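PDB 5HMQ: 3-dehydroshikimate dehydratase from Pseudomonas putida, which catalyses the metal-dependent dehydration of 3-dehydroshikimate to protocatechuate, a shared intermediate of quinate and shikimate breakdown, in its N-terminal TIM-barrel domain. Local coordinates for residues Asp578-Val589 with Glu601-Tyr612; Gly314-Phe322 with Arg537-Leu545. All coordinates share one frame; numbering follows the deposited sequence.

Both contacts lie in the C-terminal dioxygenase-like half of the chain, and they show how chemistry follows place in the fold. Contact 1 joins neighbouring strands of one sheet, so backbone hydrogen bonds carry it, and it runs from an exposed turn to a buried magnesium ligand. Contact 2 joins the ends of two helices from the two VOC regions, more than 200 residues apart in sequence; it is smaller and lies farther from the centre of the chain, though both are partly buried, and side chains do its work, with one carbonyl accepting its hydrogen bonds. The two meet where Ile602 of contact 1 packs on Leu320 of contact 2, and Val589 on Leu545.

Contact 1 (Asp578-Val589 with Glu601-Tyr612); sequences DRDAQGGELFHV and EIIQRKAGYAGY. With MG (magnesium ion), chain L.
Leu586 lies over one face of the Tyr609 ring, its CB 3.5 Å from the ring centroid in a CH-pi contact. The ring reaches this place because Tyr609 CG stands opposite its own backbone N (chi1 -176°), which swings the side chain back across the neighbouring strand. Beyond it, Leu586 CD2 sits above the centre of the His588 ring, so one leucine is wedged between two flat groups. Strands 585-590 and 599-606 form an antiparallel beta hairpin in the mixed sheet of the dioxygenase-like half, and three hydrogen-bonded pairs, Glu585 with Lys606, Phe587 with Gln604 and Val589 with Ile602, hold the segments together. At the turn, Lys606 O accepts both Glu585 N (2.9 Å) and Tyr609 N (3.3 Å), which approach from opposite faces of its carbonyl plane; Lys606 to Tyr609 make a type I' turn. Arg605 NE bonds Tyr609 O nearly straight (172°), while its guanidinium also forms a salt bridge with Asp444. On the other face of the sheet, Glu585 and Lys606 run side by side in a long salt bridge through Glu585 OE1, while OE2 is hydrogen-bonded to Tyr577 OH. Toward the buried end, His588 ND1 donates to Glu601 OE2 at 3.0 Å, on the anti side and 23° out of the carboxylate plane, which helps fix the rotation of the glutamate. Glu601 OE1 binds magnesium at 2.3 Å, with His445 and His523 completing the protein ligands. A metal-bound water donates both to Glu601 OE2 (2.8 Å) and to Tyr612 O (2.7 Å), tying the loop after the strand to the metal site.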
loop_
_atom_site.group_PDB
_atom_site.type_symbol
_atom_site.label_atom_id
_atom_site.label_comp_id
_atom_site.label_asym_id
_atom_site.label_seq_id
_atom_site.Cartn_x
_atom_site.Cartn_y
_atom_site.Cartn_z
ATOM N N ASP C 578 -11.320 -31.329 -13.350
ATOM C CA ASP C 578 -12.425 -30.386 -13.424
ATOM C C ASP C 578 -13.170 -30.612 -14.731
ATOM O O ASP C 578 -12.590 -31.071 -15.719
ATOM C CB ASP C 578 -11.945 -28.933 -13.330
ATOM C CG ASP C 578 -13.086 -27.955 -13.121
ATOM O OD1 ASP C 578 -14.026 -28.284 -12.366
ATOM O OD2 ASP C 578 -13.049 -26.860 -13.721
ATOM N N ARG C 579 -14.465 -30.295 -14.726
ATOM C CA ARG C 579 -15.319 -30.465 -15.897
ATOM C C ARG C 579 -16.224 -29.249 -16.022
ATOM O O ARG C 579 -16.828 -28.829 -15.032
ATOM C CB ARG C 579 -16.189 -31.720 -15.778
ATOM C CG ARG C 579 -17.154 -31.908 -16.938
ATOM C CD ARG C 579 -18.101 -33.065 -16.680
ATOM N NE ARG C 579 -17.437 -34.329 -16.378
ATOM C CZ ARG C 579 -18.094 -35.454 -16.119
ATOM N NH1 ARG C 579 -19.420 -35.458 -16.132
ATOM N NH2 ARG C 579 -17.434 -36.572 -15.852
ATOM N N ASP C 580 -16.334 -28.695 -17.226
ATOM C CA ASP C 580 -17.238 -27.575 -17.452
ATOM C C ASP C 580 -18.664 -28.095 -17.646
ATOM O O ASP C 580 -18.956 -29.277 -17.447
ATOM C CB ASP C 580 -16.762 -26.722 -18.627
ATOM C CG ASP C 580 -16.653 -27.502 -19.928
ATOM O OD1 ASP C 580 -17.427 -28.458 -20.144
ATOM O OD2 ASP C 580 -15.789 -27.138 -20.751
ATOM N N ALA C 581 -19.574 -27.204 -18.046
ATOM C CA ALA C 581 -20.956 -27.599 -18.290
ATOM C C ALA C 581 -21.181 -28.155 -19.690
ATOM O O ALA C 581 -22.218 -28.781 -19.930
ATOM C CB ALA C 581 -21.890 -26.411 -18.055
ATOM N N GLN C 582 -20.243 -27.948 -20.616
ATOM C CA GLN C 582 -20.382 -28.418 -21.990
ATOM C C GLN C 582 -19.458 -29.595 -22.297
ATOM O O GLN C 582 -19.013 -29.765 -23.435
ATOM C CB GLN C 582 -20.138 -27.274 -22.974
ATOM C CG GLN C 582 -21.176 -26.164 -22.890
ATOM C CD GLN C 582 -21.626 -25.676 -24.257
ATOM O OE1 GLN C 582 -22.799 -25.801 -24.618
ATOM N NE2 GLN C 582 -20.697 -25.113 -25.021
ATOM N N GLY C 583 -19.162 -30.415 -21.288
ATOM C CA GLY C 583 -18.404 -31.635 -21.470
ATOM C C GLY C 583 -16.902 -31.477 -21.561
ATOM O O GLY C 583 -16.193 -32.491 -21.572
ATOM N N GLY C 584 -16.387 -30.253 -21.623
ATOM C CA GLY C 584 -14.951 -30.062 -21.570
ATOM C C GLY C 584 -14.379 -30.474 -20.228
ATOM O O GLY C 584 -15.006 -30.320 -19.180
ATOM N N GLU C 585 -13.161 -31.007 -20.261
ATOM C CA GLU C 585 -12.524 -31.544 -19.070
ATOM C C GLU C 585 -11.108 -31.007 -18.938
ATOM O O GLU C 585 -10.442 -30.708 -19.933
ATOM C CB GLU C 585 -12.488 -33.075 -19.085
ATOM C CG GLU C 585 -13.848 -33.728 -18.965
ATOM C CD GLU C 585 -13.761 -35.235 -19.010
ATOM O OE1 GLU C 585 -13.294 -35.773 -20.036
ATOM O OE2 GLU C 585 -14.148 -35.880 -18.014
ATOM N N LEU C 586 -10.653 -30.900 -17.693
ATOM C CA LEU C 586 -9.302 -30.462 -17.380
ATOM C C LEU C 586 -8.609 -31.516 -16.531
ATOM O O LEU C 586 -9.177 -32.001 -15.547
ATOM C CB LEU C 586 -9.309 -29.121 -16.642
ATOM C CG LEU C 586 -7.935 -28.573 -16.244
ATOM C CD1 LEU C 586 -7.131 -28.195 -17.481
ATOM C CD2 LEU C 586 -8.063 -27.389 -15.299
ATOM N N PHE C 587 -7.384 -31.860 -16.915
ATOM C CA PHE C 587 -6.508 -32.725 -16.135
ATOM C C PHE C 587 -5.224 -31.954 -15.883
ATOM O O PHE C 587 -4.531 -31.574 -16.832
ATOM C CB PHE C 587 -6.213 -34.034 -16.870
ATOM C CG PHE C 587 -7.438 -34.749 -17.364
ATOM C CD1 PHE C 587 -8.192 -35.532 -16.508
ATOM C CD2 PHE C 587 -7.837 -34.632 -18.684
ATOM C CE1 PHE C 587 -9.319 -36.195 -16.961
ATOM C CE2 PHE C 587 -8.965 -35.290 -19.142
ATOM C CZ PHE C 587 -9.706 -36.071 -18.280
ATOM N N HIS C 588 -4.911 -31.714 -14.613
ATOM C CA HIS C 588 -3.752 -30.901 -14.290
ATOM C C HIS C 588 -3.133 -31.369 -12.982
ATOM O O HIS C 588 -3.812 -31.938 -12.122
ATOM C CB HIS C 588 -4.118 -29.409 -14.220
ATOM C CG HIS C 588 -5.175 -29.077 -13.211
ATOM N ND1 HIS C 588 -5.131 -27.936 -12.439
ATOM C CD2 HIS C 588 -6.310 -29.725 -12.856
ATOM C CE1 HIS C 588 -6.188 -27.898 -11.648
ATOM N NE2 HIS C 588 -6.920 -28.973 -11.880
ATOM N N VAL C 589 -1.825 -31.136 -12.855
ATOM C CA VAL C 589 -1.062 -31.447 -11.655
ATOM C C VAL C 589 -0.174 -30.255 -11.323
ATOM O O VAL C 589 0.135 -29.422 -12.177
ATOM C CB VAL C 589 -0.204 -32.722 -11.810
ATOM C CG1 VAL C 589 -1.087 -33.940 -12.011
ATOM C CG2 VAL C 589 0.780 -32.565 -12.963
ATOM N N GLU C 601 2.920 -26.045 -13.222
ATOM C CA GLU C 601 1.671 -26.749 -13.457
ATOM C C GLU C 601 1.708 -27.365 -14.846
ATOM O O GLU C 601 2.172 -26.734 -15.800
ATOM C CB GLU C 601 0.465 -25.807 -13.329
ATOM C CG GLU C 601 -0.873 -26.458 -13.646
ATOM C CD GLU C 601 -2.031 -25.481 -13.578
ATOM O OE1 GLU C 601 -1.776 -24.258 -13.526
ATOM O OE2 GLU C 601 -3.197 -25.932 -13.578
ATOM N N ILE C 602 1.234 -28.605 -14.947
ATOM C CA ILE C 602 1.074 -29.305 -16.215
ATOM C C ILE C 602 -0.406 -29.598 -16.401
ATOM O O ILE C 602 -1.042 -30.165 -15.506
ATOM C CB ILE C 602 1.898 -30.606 -16.258
ATOM C CG1 ILE C 602 3.383 -30.307 -16.055
ATOM C CG2 ILE C 602 1.644 -31.360 -17.554
ATOM C CD1 ILE C 602 4.230 -31.536 -15.813
ATOM N N ILE C 603 -0.954 -29.205 -17.552
ATOM C CA ILE C 603 -2.383 -29.320 -17.808
ATOM C C ILE C 603 -2.621 -30.055 -19.122
ATOM O O ILE C 603 -1.770 -30.086 -20.013
ATOM C CB ILE C 603 -3.091 -27.946 -17.845
ATOM C CG1 ILE C 603 -2.728 -27.191 -19.123
ATOM C CG2 ILE C 603 -2.734 -27.119 -16.628
ATOM C CD1 ILE C 603 -3.662 -26.046 -19.436
ATOM N N GLN C 604 -3.803 -30.660 -19.218
ATOM C CA GLN C 604 -4.338 -31.181 -20.470
ATOM C C GLN C 604 -5.762 -30.669 -20.619
ATOM O O GLN C 604 -6.610 -30.935 -19.763
ATOM C CB GLN C 604 -4.312 -32.711 -20.501
ATOM C CG GLN C 604 -4.813 -33.304 -21.810
ATOM C CD GLN C 604 -5.065 -34.798 -21.714
ATOM O OE1 GLN C 604 -4.440 -35.494 -20.914
ATOM N NE2 GLN C 604 -5.987 -35.296 -22.528
ATOM N N ARG C 605 -6.022 -29.932 -21.694
ATOM C CA ARG C 605 -7.354 -29.419 -21.977
ATOM C C ARG C 605 -8.057 -30.354 -22.949
ATOM O O ARG C 605 -7.491 -30.716 -23.986
ATOM C CB ARG C 605 -7.276 -28.005 -22.552
ATOM C CG ARG C 605 -6.465 -27.064 -21.684
ATOM C CD ARG C 605 -6.543 -25.636 -22.174
ATOM N NE ARG C 605 -7.495 -24.876 -21.374
ATOM C CZ ARG C 605 -7.147 -23.999 -20.441
ATOM N NH1 ARG C 605 -5.869 -23.763 -20.196
ATOM N NH2 ARG C 605 -8.077 -23.356 -19.753
ATOM N N LYS C 606 -9.288 -30.741 -22.618
ATOM C CA LYS C 606 -10.033 -31.678 -23.443
ATOM C C LYS C 606 -11.410 -31.132 -23.790
ATOM O O LYS C 606 -12.098 -30.560 -22.939
ATOM C CB LYS C 606 -10.155 -33.038 -22.739
ATOM C CG LYS C 606 -11.041 -34.042 -23.451
ATOM C CD LYS C 606 -11.005 -35.396 -22.757
ATOM C CE LYS C 606 -11.864 -36.407 -23.494
ATOM N NZ LYS C 606 -11.789 -37.748 -22.853
ATOM N N ALA C 607 -11.795 -31.329 -25.051
ATOM C CA ALA C 607 -13.076 -30.890 -25.610
ATOM C C ALA C 607 -13.425 -29.458 -25.214
ATOM O O ALA C 607 -14.525 -29.163 -24.740
ATOM C CB ALA C 607 -14.194 -31.852 -25.211
ATOM N N GLY C 608 -12.471 -28.554 -25.421
ATOM C CA GLY C 608 -12.754 -27.138 -25.294
ATOM C C GLY C 608 -12.832 -26.577 -23.892
ATOM O O GLY C 608 -13.366 -25.476 -23.717
ATOM N N TYR C 609 -12.339 -27.294 -22.883
ATOM C CA TYR C 609 -12.278 -26.723 -21.541
ATOM C C TYR C 609 -11.446 -25.445 -21.563
ATOM O O TYR C 609 -10.340 -25.418 -22.114
ATOM C CB TYR C 609 -11.688 -27.730 -20.553
ATOM C CG TYR C 609 -11.686 -27.235 -19.122
ATOM C CD1 TYR C 609 -10.627 -26.481 -18.631
ATOM C CD2 TYR C 609 -12.744 -27.515 -18.265
ATOM C CE1 TYR C 609 -10.618 -26.018 -17.331
ATOM C CE2 TYR C 609 -12.742 -27.056 -16.957
ATOM C CZ TYR C 609 -11.674 -26.310 -16.497
ATOM O OH TYR C 609 -11.659 -25.850 -15.200
ATOM N N ALA C 610 -11.978 -24.383 -20.953
ATOM C CA ALA C 610 -11.378 -23.061 -21.052
ATOM C C ALA C 610 -10.978 -22.436 -19.721
ATOM O O ALA C 610 -10.327 -21.384 -19.732
ATOM C CB ALA C 610 -12.329 -22.099 -21.780
ATOM N N GLY C 611 -11.340 -23.030 -18.588
ATOM C CA GLY C 611 -11.050 -22.447 -17.295
ATOM C C GLY C 611 -9.650 -22.747 -16.800
ATOM O O GLY C 611 -8.754 -23.131 -17.557
ATOM N N TYR C 612 -9.465 -22.566 -15.491
ATOM C CA TYR C 612 -8.185 -22.794 -14.840
ATOM C C TYR C 612 -8.241 -23.888 -13.786
ATOM O O TYR C 612 -7.231 -24.132 -13.116
ATOM C CB TYR C 612 -7.666 -21.512 -14.170
ATOM C CG TYR C 612 -7.343 -20.352 -15.087
ATOM C CD1 TYR C 612 -6.192 -20.358 -15.867
ATOM C CD2 TYR C 612 -8.155 -19.227 -15.130
ATOM C CE1 TYR C 612 -5.879 -19.292 -16.692
ATOM C CE2 TYR C 612 -7.849 -18.154 -15.951
ATOM C CZ TYR C 612 -6.709 -18.193 -16.728
ATOM O OH TYR C 612 -6.399 -17.130 -17.547
HETATM MG MG MG L . -3.115 -22.420 -13.237
HETATM O O HOH W 1 -4.697 -23.581 -13.899
HETATM O O HOH W 2 -4.483 -20.513 -12.892
HETATM O O HOH W 3 -3.706 -22.916 -11.315
#

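Contact 2 (Gly314-Phe322 with Arg537-Leu545); sequences GNWLKRLGF and RAKLAGVPL
Each of the two helices, 307-319 and 531-541, ends in a Schellman motif, with Gly321 and Gly542 as the residues of positive phi, and the contact is made around these ends. The carbonyl of Arg319, in the last turn of the first helix, receives the guanidinium of Arg537. NH2 of Arg537 lies 2.5 Å from Arg319 O, a short hydrogen bond with an angle of 151°, and NH1 adds a weak one to the same oxygen. To get there the Arg537 chain bends at chi2 and chi3, bringing one face of its guanidinium over Gly321 CA. The positive group sits at a helix C-terminus, where it probably offsets the negative end of the helix dipole. The short helix segments cross at 137°, their axes 9.9 Å apart at closest, and the contact bridges the first and second VOC regions of the dioxygenase-like half. The Arg319 side chain, extended from CG to NE, passes Ala541 O, with CD 3.2 Å from it; that oxygen lies at the edge of the guanidinium. Val543 CG2 packs on Leu320 CG (3.8 Å) and against Arg319 CB, the valine and leucine side chains crossing at about a right angle. Farther along, Pro544, the centre of an inverse gamma turn, sets CD over one face of the Trp316 six-membered ring in CH-pi geometry, with CG 3.5 Å from Trp316 CH2. Phe594 meets the same indole edge-to-face, while Phe600 on strand 599-606 touches both Trp316 and Leu320.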
loop_
_atom_site.group_PDB
_atom_site.type_symbol
_atom_site.label_atom_id
_atom_site.label_comp_id
_atom_site.label_asym_id
_atom_site.label_seq_id
_atom_site.Cartn_x
_atom_site.Cartn_y
_atom_site.Cartn_z
ATOM N N GLY C 314 17.716 -25.073 -13.299
ATOM C CA GLY C 314 17.904 -25.846 -14.514
ATOM C C GLY C 314 17.637 -27.324 -14.317
ATOM O O GLY C 314 17.078 -27.980 -15.196
ATOM N N ASN C 315 18.009 -27.861 -13.152
ATOM C CA ASN C 315 17.724 -29.263 -12.858
ATOM C C ASN C 315 16.222 -29.519 -12.835
ATOM O O ASN C 315 15.739 -30.503 -13.405
ATOM C CB ASN C 315 18.355 -29.668 -11.522
ATOM C CG ASN C 315 19.868 -29.748 -11.582
ATOM O OD1 ASN C 315 20.456 -29.786 -12.656
ATOM N ND2 ASN C 315 20.502 -29.793 -10.418
ATOM N N TRP C 316 15.471 -28.641 -12.164
ATOM C CA TRP C 316 14.016 -28.722 -12.174
ATOM C C TRP C 316 13.497 -28.775 -13.602
ATOM O O TRP C 316 12.596 -29.554 -13.918
ATOM C CB TRP C 316 13.427 -27.527 -11.425
ATOM C CG TRP C 316 13.273 -27.756 -9.958
ATOM C CD1 TRP C 316 14.267 -28.028 -9.063
ATOM C CD2 TRP C 316 12.061 -27.677 -9.202
ATOM N NE1 TRP C 316 13.743 -28.152 -7.799
ATOM C CE2 TRP C 316 12.391 -27.939 -7.857
ATOM C CE3 TRP C 316 10.727 -27.423 -9.533
ATOM C CZ2 TRP C 316 11.437 -27.949 -6.844
ATOM C CZ3 TRP C 316 9.781 -27.436 -8.525
ATOM C CH2 TRP C 316 10.140 -27.695 -7.196
ATOM N N LEU C 317 14.066 -27.953 -14.481
ATOM C CA LEU C 317 13.570 -27.900 -15.842
ATOM C C LEU C 317 13.962 -29.123 -16.678
ATOM O O LEU C 317 13.157 -29.601 -17.484
ATOM C CB LEU C 317 14.013 -26.592 -16.503
ATOM C CG LEU C 317 13.476 -25.311 -15.841
ATOM C CD1 LEU C 317 14.244 -24.061 -16.285
ATOM C CD2 LEU C 317 11.976 -25.116 -16.053
ATOM N N LYS C 318 15.156 -29.670 -16.552
ATOM C CA LYS C 318 15.351 -30.980 -17.224
ATOM C C LYS C 318 14.477 -32.099 -16.629
ATOM O O LYS C 318 13.938 -32.912 -17.390
ATOM C CB LYS C 318 16.842 -31.276 -17.398
ATOM C CG LYS C 318 17.712 -30.742 -16.314
ATOM C CD LYS C 318 19.207 -30.601 -16.644
ATOM C CE LYS C 318 20.061 -30.037 -15.570
ATOM N NZ LYS C 318 20.589 -31.052 -14.713
ATOM N N ARG C 319 14.296 -32.154 -15.298
ATOM C CA ARG C 319 13.361 -33.163 -14.810
ATOM C C ARG C 319 11.948 -32.945 -15.366
ATOM O O ARG C 319 11.203 -33.916 -15.567
ATOM C CB ARG C 319 13.346 -33.205 -13.300
ATOM C CG ARG C 319 14.716 -33.439 -12.725
ATOM C CD ARG C 319 14.704 -33.442 -11.219
ATOM N NE ARG C 319 15.975 -33.895 -10.662
ATOM C CZ ARG C 319 16.852 -33.097 -10.062
ATOM N NH1 ARG C 319 16.591 -31.802 -9.931
ATOM N NH2 ARG C 319 17.981 -33.594 -9.577
ATOM N N LEU C 320 11.562 -31.691 -15.625
ATOM C CA LEU C 320 10.288 -31.398 -16.277
ATOM C C LEU C 320 10.330 -31.580 -17.791
ATOM O O LEU C 320 9.338 -31.279 -18.465
ATOM C CB LEU C 320 9.840 -29.971 -15.941
ATOM C CG LEU C 320 9.201 -29.812 -14.563
ATOM C CD1 LEU C 320 9.215 -28.348 -14.126
ATOM C CD2 LEU C 320 7.766 -30.360 -14.581
ATOM N N GLY C 321 11.440 -32.066 -18.339
ATOM C CA GLY C 321 11.516 -32.423 -19.738
ATOM C C GLY C 321 12.238 -31.446 -20.637
ATOM O O GLY C 321 12.253 -31.656 -21.855
ATOM N N PHE C 322 12.828 -30.389 -20.088
ATOM C CA PHE C 322 13.503 -29.397 -20.910
ATOM C C PHE C 322 14.905 -29.873 -21.273
ATOM O O PHE C 322 15.579 -30.534 -20.478
ATOM C CB PHE C 322 13.575 -28.051 -20.187
ATOM C CG PHE C 322 12.256 -27.336 -20.105
ATOM C CD1 PHE C 322 11.360 -27.622 -19.088
ATOM C CD2 PHE C 322 11.908 -26.381 -21.047
ATOM C CE1 PHE C 322 10.145 -26.971 -19.013
ATOM C CE2 PHE C 322 10.694 -25.727 -20.976
ATOM C CZ PHE C 322 9.811 -26.021 -19.958
ATOM N N ARG C 537 6.476 -39.595 -16.549
ATOM C CA ARG C 537 7.848 -39.198 -16.845
ATOM C C ARG C 537 8.365 -38.193 -15.819
ATOM O O ARG C 537 9.515 -38.286 -15.375
ATOM C CB ARG C 537 7.930 -38.633 -18.263
ATOM C CG ARG C 537 9.344 -38.479 -18.796
ATOM C CD ARG C 537 9.453 -37.219 -19.631
ATOM N NE ARG C 537 9.078 -36.067 -18.826
ATOM C CZ ARG C 537 9.905 -35.427 -18.008
ATOM N NH1 ARG C 537 11.164 -35.820 -17.888
ATOM N NH2 ARG C 537 9.464 -34.398 -17.301
ATOM N N ALA C 538 7.530 -37.223 -15.431
ATOM C CA ALA C 538 7.977 -36.196 -14.493
ATOM C C ALA C 538 8.194 -36.768 -13.096
ATOM O O ALA C 538 9.189 -36.446 -12.436
ATOM C CB ALA C 538 6.970 -35.048 -14.451
ATOM N N LYS C 539 7.278 -37.622 -12.630
ATOM C CA LYS C 539 7.413 -38.206 -11.298
ATOM C C LYS C 539 8.670 -39.055 -11.189
ATOM O O LYS C 539 9.359 -39.037 -10.163
ATOM C CB LYS C 539 6.189 -39.062 -10.979
ATOM C CG LYS C 539 6.340 -39.935 -9.745
ATOM C CD LYS C 539 5.007 -40.516 -9.307
ATOM C CE LYS C 539 5.204 -41.621 -8.283
ATOM N NZ LYS C 539 3.989 -42.472 -8.148
ATOM N N LEU C 540 8.992 -39.790 -12.249
ATOM C CA LEU C 540 10.143 -40.681 -12.229
ATOM C C LEU C 540 11.456 -39.923 -12.379
ATOM O O LEU C 540 12.490 -40.378 -11.876
ATOM C CB LEU C 540 9.983 -41.722 -13.333
ATOM C CG LEU C 540 8.923 -42.767 -12.982
ATOM C CD1 LEU C 540 8.548 -43.549 -14.213
ATOM C CD2 LEU C 540 9.385 -43.695 -11.869
ATOM N N ALA C 541 11.437 -38.777 -13.059
ATOM C CA ALA C 541 12.627 -37.948 -13.203
ATOM C C ALA C 541 12.945 -37.147 -11.948
ATOM O O ALA C 541 14.006 -36.517 -11.889
ATOM C CB ALA C 541 12.468 -36.998 -14.392
ATOM N N GLY C 542 12.063 -37.158 -10.952
ATOM C CA GLY C 542 12.297 -36.472 -9.702
ATOM C C GLY C 542 11.557 -35.165 -9.504
ATOM O O GLY C 542 11.872 -34.443 -8.552
ATOM N N VAL C 543 10.604 -34.832 -10.365
ATOM C CA VAL C 543 9.802 -33.618 -10.159
ATOM C C VAL C 543 8.931 -33.798 -8.920
ATOM O O VAL C 543 8.193 -34.797 -8.826
ATOM C CB VAL C 543 8.948 -33.327 -11.391
ATOM C CG1 VAL C 543 7.999 -32.170 -11.110
ATOM C CG2 VAL C 543 9.830 -33.014 -12.591
ATOM N N PRO C 544 8.972 -32.869 -7.947
ATOM C CA PRO C 544 8.192 -33.033 -6.702
ATOM C C PRO C 544 6.725 -32.650 -6.866
ATOM O O PRO C 544 6.228 -31.650 -6.327
ATOM C CB PRO C 544 8.937 -32.116 -5.729
ATOM C CG PRO C 544 9.469 -31.036 -6.590
ATOM C CD PRO C 544 9.824 -31.668 -7.910
ATOM N N LEU C 545 6.001 -33.463 -7.631
ATOM C CA LEU C 545 4.571 -33.260 -7.803
ATOM C C LEU C 545 3.828 -33.583 -6.505
ATOM O O LEU C 545 4.267 -34.409 -5.698
ATOM C CB LEU C 545 4.054 -34.122 -8.955
ATOM C CG LEU C 545 4.773 -33.916 -10.285
ATOM C CD1 LEU C 545 4.537 -35.125 -11.178
ATOM C CD2 LEU C 545 4.311 -32.639 -10.977
#